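Local coordinates for protein putative phosphosugar isomerases (Salmonella typhimurium LT2, PDB 3FKJ) that probably binds phosphorylated sugars or related carbohydrate derivatives and may act as an isomerase of the SIS family, at residues 20-23 against 24-28. Residues are numbered along the deposited sequence; the frame is centred on the assembly and turned at random.
Sequences MSVA and HENAR
The SE atom of selenomethionine M20 sits over one face of the H24 imidazole in a Met-aromatic contact, 4.0 Å from the ring centroid and only 6° off the ring normal. This is the first turn of helix 22-35, with S21 at the N-cap position, though its side chain makes no capping bond. At the edge of the H24 ring, in its plane, a water lies 2.8 Å from H24 ND1. H24 NE2 lies over one face of the R28 guanidinium, 4.3 Å above its plane and offset toward the rim. H24 CG is anti to the backbone N (chi1 -169°), which brings the ring under M20 SE. SE is placed by chi1 and chi2 of M20 and also lies 3.6 Å from R28 NH2. The chi3 bend (-80°) turns M20 CE onto the E25 carboxylate, and the two side chains cross at about a right angle. The water at H24 ND1 also accepts from S21 N, so it ties the ring to the residue before the helix. Outside the turn, H24 NE2 is hydrogen-bonded to Y176 OH, and the H24 ring meets that of W161. A23 packs on W161 and Y158 of helix 155-170. Regular helical bonds start at once: E25 N to S21 O, N26 N to V22 O, and A27 N to A23 O. The V22 and N26 side chains lie side by side, pointing the same way, with V22 CG1 4.0 Å from N26 ND2.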
HETATM    1  N   MSE A  20       0.037  26.769 -22.625  1.00 45.70           N
HETATM    2  CA  MSE A  20       0.164  25.869 -21.519  1.00 47.77           C
HETATM    3  C   MSE A  20      -1.183  25.399 -20.989  1.00 46.95           C
HETATM    4  O   MSE A  20      -2.081  26.225 -20.751  1.00 45.38           O
HETATM    5  CB  MSE A  20       0.917  26.565 -20.397  1.00 48.29           C
HETATM    6  CG  MSE A  20       2.424  26.556 -20.597  1.00 51.43           C
HETATM    7 SE   MSE A  20       3.252  26.552 -18.916  0.75 48.71          SE
HETATM    8  CE  MSE A  20       3.035  28.400 -18.618  1.00 45.21           C
ATOM      9  N   SER A  21      -1.285  24.070 -20.803  1.00 44.12           N
ATOM     10  CA  SER A  21      -2.332  23.429 -20.026  1.00 42.15           C
ATOM     11  C   SER A  21      -2.644  24.299 -18.808  1.00 39.83           C
ATOM     12  O   SER A  21      -1.723  24.815 -18.150  1.00 39.77           O
ATOM     13  CB  SER A  21      -1.830  22.048 -19.493  1.00 44.56           C
ATOM     14  OG  SER A  21      -2.368  20.878 -20.109  1.00 47.18           O
ATOM     15  N   VAL A  22      -3.917  24.380 -18.449  1.00 37.82           N
ATOM     16  CA  VAL A  22      -4.337  24.929 -17.161  1.00 37.45           C
ATOM     17  C   VAL A  22      -3.669  24.230 -15.986  1.00 37.33           C
ATOM     18  O   VAL A  22      -3.202  24.896 -15.050  1.00 34.53           O
ATOM     19  CB  VAL A  22      -5.875  24.788 -16.981  1.00 38.39           C
ATOM     20  CG1 VAL A  22      -6.319  25.099 -15.544  1.00 36.92           C
ATOM     21  CG2 VAL A  22      -6.596  25.664 -17.970  1.00 37.44           C
ATOM     22  N   ALA A  23      -3.647  22.885 -16.031  1.00 36.48           N
ATOM     23  CA  ALA A  23      -3.018  22.080 -14.987  1.00 36.36           C
ATOM     24  C   ALA A  23      -1.489  22.260 -14.980  1.00 35.39           C
ATOM     25  O   ALA A  23      -0.899  22.427 -13.928  1.00 35.05           O
ATOM     26  CB  ALA A  23      -3.379  20.619 -15.136  1.00 35.62           C
ATOM     27  N   HIS A  24      -0.862  22.221 -16.147  1.00 34.83           N
ATOM     28  CA  HIS A  24       0.579  22.518 -16.290  1.00 36.50           C
ATOM     29  C   HIS A  24       0.956  23.861 -15.633  1.00 36.62           C
ATOM     30  O   HIS A  24       1.863  23.910 -14.823  1.00 38.14           O
ATOM     31  CB  HIS A  24       0.938  22.537 -17.770  1.00 36.34           C
ATOM     32  CG  HIS A  24       2.405  22.573 -18.078  1.00 39.37           C
ATOM     33  ND1 HIS A  24       2.873  22.531 -19.373  1.00 40.87           N
ATOM     34  CD2 HIS A  24       3.503  22.600 -17.284  1.00 36.98           C
ATOM     35  CE1 HIS A  24       4.195  22.553 -19.363  1.00 43.55           C
ATOM     36  NE2 HIS A  24       4.601  22.584 -18.107  1.00 38.43           N
ATOM     37  N   GLU A  25       0.228  24.930 -15.946  1.00 35.60           N
ATOM     38  CA  GLU A  25       0.567  26.244 -15.418  1.00 36.27           C
ATOM     39  C   GLU A  25       0.332  26.369 -13.920  1.00 35.93           C
ATOM     40  O   GLU A  25       1.145  26.958 -13.223  1.00 31.47           O
ATOM     41  CB  GLU A  25      -0.200  27.341 -16.166  1.00 34.55           C
ATOM     42  CG  GLU A  25       0.530  28.659 -16.256  1.00 41.79           C
ATOM     43  CD  GLU A  25       0.174  29.497 -17.533  1.00 43.84           C
ATOM     44  OE1 GLU A  25      -0.778  29.150 -18.279  1.00 45.92           O
ATOM     45  OE2 GLU A  25       0.861  30.509 -17.786  1.00 51.12           O
ATOM     46  N   ASN A  26      -0.787  25.825 -13.435  1.00 37.50           N
ATOM     47  CA  ASN A  26      -1.071  25.772 -11.994  1.00 38.40           C
ATOM     48  C   ASN A  26       0.021  25.065 -11.228  1.00 36.67           C
ATOM     49  O   ASN A  26       0.583  25.613 -10.269  1.00 35.87           O
ATOM     50  CB  ASN A  26      -2.402  25.056 -11.707  1.00 40.57           C
ATOM     51  CG  ASN A  26      -3.614  25.967 -11.880  1.00 40.99           C
ATOM     52  OD1 ASN A  26      -3.483  27.190 -12.012  1.00 44.30           O
ATOM     53  ND2 ASN A  26      -4.796  25.373 -11.870  1.00 33.45           N
ATOM     54  N   ALA A  27       0.322  23.843 -11.661  1.00 37.81           N
ATOM     55  CA  ALA A  27       1.376  23.039 -11.044  1.00 36.13           C
ATOM     56  C   ALA A  27       2.693  23.785 -11.008  1.00 35.14           C
ATOM     57  O   ALA A  27       3.403  23.807  -9.998  1.00 33.28           O
ATOM     58  CB  ALA A  27       1.560  21.729 -11.803  1.00 37.25           C
ATOM     59  N   ARG A  28       3.026  24.408 -12.129  1.00 35.86           N
ATOM     60  CA  ARG A  28       4.317  25.047 -12.266  1.00 36.13           C
ATOM     61  C   ARG A  28       4.441  26.273 -11.366  1.00 36.37           C
ATOM     62  O   ARG A  28       5.486  26.451 -10.718  1.00 35.67           O
ATOM     63  CB  ARG A  28       4.592  25.384 -13.729  1.00 37.12           C
ATOM     64  CG  ARG A  28       5.910  26.068 -13.930  1.00 44.38           C
ATOM     65  CD  ARG A  28       6.586  25.641 -15.193  1.00 47.05           C
ATOM     66  NE  ARG A  28       6.319  26.529 -16.313  1.00 54.78           N
ATOM     67  CZ  ARG A  28       6.973  26.452 -17.470  1.00 53.89           C
ATOM     68  NH1 ARG A  28       7.914  25.518 -17.671  1.00 50.42           N
ATOM     69  NH2 ARG A  28       6.691  27.308 -18.433  1.00 47.65           N
TER
HETATM   70  O   HOH W   1       1.130  22.149 -21.483  1.00 39.69           O